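Long-range contacts in 3,4-dihydroxy-2-butanone 4-phosphate synthase (Acinetobacter baumannii, PDB 6MNZ), which probably converts D-ribulose 5-phosphate to formate and 3,4-dihydroxy-2-butanone 4-phosphate, a step of riboflavin biosynthesis: residues L33-T38 and A159-E164; M131-G136 and H143-C148. All coordinates share one frame; numbering follows the deposited sequence.

Contact 1. Residues L33-T38 and A159-E164; sequences LVIAAT and ASVICE
V161 and I35 form a hydrogen-bonded antiparallel pair. V161 N donates to I35 O at 2.7 Å. I35 N returns a bond to V161 O at 3.0 Å. The two side chains lie side by side and point the same way, with V161 CB 3.7 Å from I35 CG2. The end of the I35 side chain leads away from strand 160-164. V161 CG1 is anti to the backbone N (chi1 -178°), which leaves the other branch to meet A37. V161 CG2 lies 3.8 Å from A37 CA.

A37 lies just past the strand end, where the chain enters a 3-10 turn. Its N still bonds to A159 O at 2.8 Å, but it stands above the carbonyl plane rather than on a lone pair. Its CB also meets A159 CB at 3.6 Å. I108 and V112 of helix 101-112 cover this methyl group.

L33 closes the other end through its backbone. L33 O accepts from C163 N, and L33 N gives C163 O a weak bond. The L33 side chain packs against F47, M48 and A52 of helix 42-52.

On the opposite face, V34 and I162 form a non-hydrogen-bonded pair. I162 CG2 lies 3.8 Å from V34 CG1 and equally far from V34 CG2. I162 CG1 sits between the backbone N and the carbonyl carbon (chi1 69°), and the end of the chain leads away from V34. Nearby, S160 OG is hydrogen-bonded to T59 OG1.

Strands 31-36 and 160-164 are thus antiparallel neighbours, at 165°, inside the six-stranded mixed sheet of the DHBP synthase domain. Helices 42-52 and 101-112 cover the face that carries L33, I35 and V161.

Contact 2. Residues M131-G136 and H143-C148; sequences MAQPGG and HTEAGC. With SO4 (sulfate ion), chain C.
Sulfate O1 is gripped twice by T144, whose methyl group touches A132 across the contact. T144 N donates to O1 at 2.7 Å and T144 OG1 at 2.8 Å. This is an anion site at the N-terminal end of a helix, here 143-153. Sulfate O2 is held in a similar way by H143, from the backbone N and from the ring. The ring bond, from H143 ND1 to O2, is 2.8 Å long. The sulfate lies at the edge of the H143 ring, with its sulfur in the ring plane. H143 NE2, the second ring nitrogen, bonds to E30 O. R27 NH1 also bonds to the sulfate. The ion probably came from the crystallisation liquor. Its position is consistent with the predicted D-ribulose 5-phosphate site, which includes R27, H143 and T144.

The loop 131-136 packs beside the first turns of this helix. T144 OG1 is directed to the sulfate, while CG2, anti to the backbone N, faces the loop and comes 3.7 Å from A132 N. C148 SG touches the A132 methyl group at 4.0 Å.

E145 has the most surface buried here. Its CB and CG rest on G136, with CB 3.5 Å from G136 C. The loop reaches G136 through a type I turn that starts at Q133. The E145 chain bends at chi2 (74°), which brings its carboxylate round to the start of that turn. OE1 forms a salt bridge with R140 NE. E145 OE2 accepts a hydrogen bond from Q133 N at 3.1 Å, using its anti lone pair.

How the contacts relate
The centres of contacts 1 and 2 are 12 Å apart, and the two contacts touch. Helix 143-153 of contact 2 leads along the chain into strand 160-164 of contact 1, and it packs on the sheet face that carries V34 and I162. V34 CG1 lies 3.9 Å from G147 CA, and I162 CD1 lies 3.9 Å from H143 CB. The I162 side chain thus lies close to the predicted substrate site. By nearest atoms, it is about 5 Å from the sulfate and about 4 Å from the side chain of D32, a predicted substrate residue. Contact 2 supplies H143, a predicted metal ligand. Segment 159-164 ends at E164, predicted to be essential for catalysis.

Contact 1. Residues L33-T38 and A159-E164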
# COMPACT_ATOMS: atom_id res chain seq x y z
N LEU A 33 -10.42 25.85 -14.49
CA LEU A 33 -9.59 26.57 -15.45
C LEU A 33 -8.18 25.99 -15.45
O LEU A 33 -7.70 25.51 -14.42
CB LEU A 33 -9.55 28.06 -15.11
CG LEU A 33 -10.87 28.83 -15.12
CD1 LEU A 33 -10.66 30.21 -14.52
CD2 LEU A 33 -11.44 28.93 -16.53
N VAL A 34 -7.61 25.88 -16.64
CA VAL A 34 -6.30 25.25 -16.83
C VAL A 34 -5.57 26.05 -17.90
O VAL A 34 -6.13 26.31 -18.97
CB VAL A 34 -6.40 23.78 -17.25
CG1 VAL A 34 -5.02 23.13 -17.27
CG2 VAL A 34 -7.34 23.02 -16.31
N ILE A 35 -4.38 26.55 -17.56
CA ILE A 35 -3.55 27.29 -18.49
C ILE A 35 -2.12 26.79 -18.36
O ILE A 35 -1.68 26.39 -17.28
CB ILE A 35 -3.63 28.81 -18.25
CG1 ILE A 35 -2.78 29.57 -19.27
CG2 ILE A 35 -3.19 29.14 -16.82
CD1 ILE A 35 -2.97 31.07 -19.22
N ALA A 36 -1.38 26.83 -19.47
CA ALA A 36 0.03 26.48 -19.45
C ALA A 36 0.79 27.42 -18.52
O ALA A 36 0.80 28.64 -18.73
CB ALA A 36 0.62 26.53 -20.85
N ALA A 37 1.41 26.86 -17.48
CA ALA A 37 2.15 27.67 -16.53
C ALA A 37 3.18 28.54 -17.22
O ALA A 37 3.42 29.68 -16.80
CB ALA A 37 2.83 26.76 -15.50
N THR A 38 3.70 28.10 -18.37
CA THR A 38 4.71 28.87 -19.07
C THR A 38 4.12 30.14 -19.69
O THR A 38 4.85 31.11 -19.90
CB THR A 38 5.37 28.01 -20.15
OG1 THR A 38 5.78 26.76 -19.58
CG2 THR A 38 6.58 28.71 -20.74
N ALA A 159 3.64 21.82 -17.26
CA ALA A 159 3.28 22.65 -16.13
C ALA A 159 2.05 23.48 -16.49
O ALA A 159 2.05 24.16 -17.52
CB ALA A 159 4.43 23.57 -15.72
N SER A 160 1.06 23.48 -15.61
CA SER A 160 -0.17 24.23 -15.83
C SER A 160 -0.58 24.89 -14.53
O SER A 160 -0.21 24.45 -13.43
CB SER A 160 -1.30 23.33 -16.33
OG SER A 160 -1.83 22.56 -15.27
N VAL A 161 -1.40 25.94 -14.65
CA VAL A 161 -2.01 26.60 -13.51
C VAL A 161 -3.50 26.31 -13.54
O VAL A 161 -4.15 26.46 -14.59
CB VAL A 161 -1.75 28.12 -13.54
CG1 VAL A 161 -2.35 28.79 -12.31
CG2 VAL A 161 -0.25 28.40 -13.62
N ILE A 162 -4.04 25.83 -12.42
CA ILE A 162 -5.41 25.35 -12.37
C ILE A 162 -6.11 25.93 -11.15
O ILE A 162 -5.48 26.19 -10.12
CB ILE A 162 -5.48 23.81 -12.36
CG1 ILE A 162 -4.95 23.24 -11.04
CG2 ILE A 162 -4.70 23.24 -13.53
CD1 ILE A 162 -5.01 21.73 -10.96
N CYS A 163 -7.42 26.14 -11.28
CA CYS A 163 -8.22 26.79 -10.25
C CYS A 163 -9.63 26.25 -10.33
O CYS A 163 -10.25 26.29 -11.40
CB CYS A 163 -8.21 28.31 -10.44
SG CYS A 163 -8.89 29.27 -9.06
N GLU A 164 -10.19 25.86 -9.18
CA GLU A 164 -11.54 25.33 -9.15
C GLU A 164 -12.55 26.42 -9.50
O GLU A 164 -12.43 27.57 -9.07
CB GLU A 164 -11.85 24.76 -7.76
CG GLU A 164 -10.99 23.58 -7.36
CD GLU A 164 -9.74 24.01 -6.60
OE1 GLU A 164 -9.22 25.10 -6.90
OE2 GLU A 164 -9.44 23.37 -5.57

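Contact 2. Residues M131-G136 and H143-C148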
# COMPACT_ATOMS: atom_id res chain seq x y z
N MET A 131 2.23 17.95 -7.31
CA MET A 131 3.12 16.99 -7.95
C MET A 131 2.27 15.90 -8.60
O MET A 131 1.65 15.09 -7.91
CB MET A 131 4.08 16.40 -6.92
CG MET A 131 5.29 15.69 -7.51
SD MET A 131 6.33 14.95 -6.24
CE MET A 131 5.49 13.39 -5.98
N ALA A 132 2.25 15.88 -9.93
CA ALA A 132 1.61 14.80 -10.66
C ALA A 132 2.40 13.50 -10.51
O ALA A 132 3.58 13.50 -10.16
CB ALA A 132 1.47 15.16 -12.14
N GLN A 133 1.69 12.39 -10.67
CA GLN A 133 2.33 11.08 -10.68
C GLN A 133 3.01 10.82 -12.01
O GLN A 133 2.78 11.54 -12.99
CB GLN A 133 1.30 9.99 -10.40
CG GLN A 133 0.70 10.05 -9.01
CD GLN A 133 1.74 9.88 -7.92
OE1 GLN A 133 2.27 8.79 -7.71
NE2 GLN A 133 1.96 10.95 -7.15
N PRO A 134 4.02 9.94 -12.03
CA PRO A 134 4.91 9.88 -13.20
C PRO A 134 4.18 9.72 -14.52
O PRO A 134 4.41 10.50 -15.45
CB PRO A 134 5.80 8.66 -12.88
CG PRO A 134 5.82 8.58 -11.40
CD PRO A 134 4.47 9.06 -10.93
N GLY A 135 3.32 8.71 -14.63
CA GLY A 135 2.64 8.45 -15.88
C GLY A 135 1.53 9.41 -16.22
O GLY A 135 0.84 9.22 -17.22
N GLY A 136 1.30 10.42 -15.38
CA GLY A 136 0.28 11.40 -15.69
C GLY A 136 -1.11 10.82 -15.58
O GLY A 136 -1.38 9.93 -14.76
N HIS A 143 -7.12 16.47 -11.86
CA HIS A 143 -6.79 17.71 -12.56
C HIS A 143 -5.29 17.97 -12.54
O HIS A 143 -4.77 18.66 -13.42
CB HIS A 143 -7.53 18.89 -11.93
CG HIS A 143 -9.02 18.72 -11.89
ND1 HIS A 143 -9.66 18.14 -10.82
CD2 HIS A 143 -9.99 19.17 -12.72
CE1 HIS A 143 -10.97 18.18 -11.02
NE2 HIS A 143 -11.19 18.86 -12.13
N THR A 144 -4.60 17.53 -11.48
CA THR A 144 -3.16 17.73 -11.38
C THR A 144 -2.45 17.06 -12.55
O THR A 144 -1.69 17.71 -13.29
CB THR A 144 -2.65 17.17 -10.05
OG1 THR A 144 -3.30 17.85 -8.97
CG2 THR A 144 -1.14 17.33 -9.93
N GLU A 145 -2.62 15.75 -12.70
CA GLU A 145 -2.04 15.04 -13.84
C GLU A 145 -2.57 15.58 -15.15
O GLU A 145 -1.81 15.71 -16.12
CB GLU A 145 -2.33 13.55 -13.72
CG GLU A 145 -1.55 12.85 -12.61
CD GLU A 145 -2.09 13.18 -11.22
OE1 GLU A 145 -3.32 13.21 -11.06
OE2 GLU A 145 -1.27 13.27 -10.28
N ALA A 146 -3.82 16.05 -15.17
CA ALA A 146 -4.43 16.49 -16.42
C ALA A 146 -3.85 17.81 -16.88
O ALA A 146 -3.56 17.99 -18.07
CB ALA A 146 -5.95 16.60 -16.25
N GLY A 147 -3.60 18.73 -15.94
CA GLY A 147 -2.96 19.98 -16.30
C GLY A 147 -1.58 19.78 -16.90
O GLY A 147 -1.24 20.38 -17.92
N CYS A 148 -0.79 18.88 -16.31
CA CYS A 148 0.55 18.62 -16.82
C CYS A 148 0.49 17.98 -18.20
O CYS A 148 1.14 18.44 -19.14
CB CYS A 148 1.32 17.73 -15.84
SG CYS A 148 1.76 18.54 -14.29
S SO4 C . -6.81 16.82 -8.39
O1 SO4 C . -5.68 16.45 -9.23
O2 SO4 C . -8.05 16.66 -9.14
O3 SO4 C . -6.66 18.22 -7.99
O4 SO4 C . -6.86 15.98 -7.19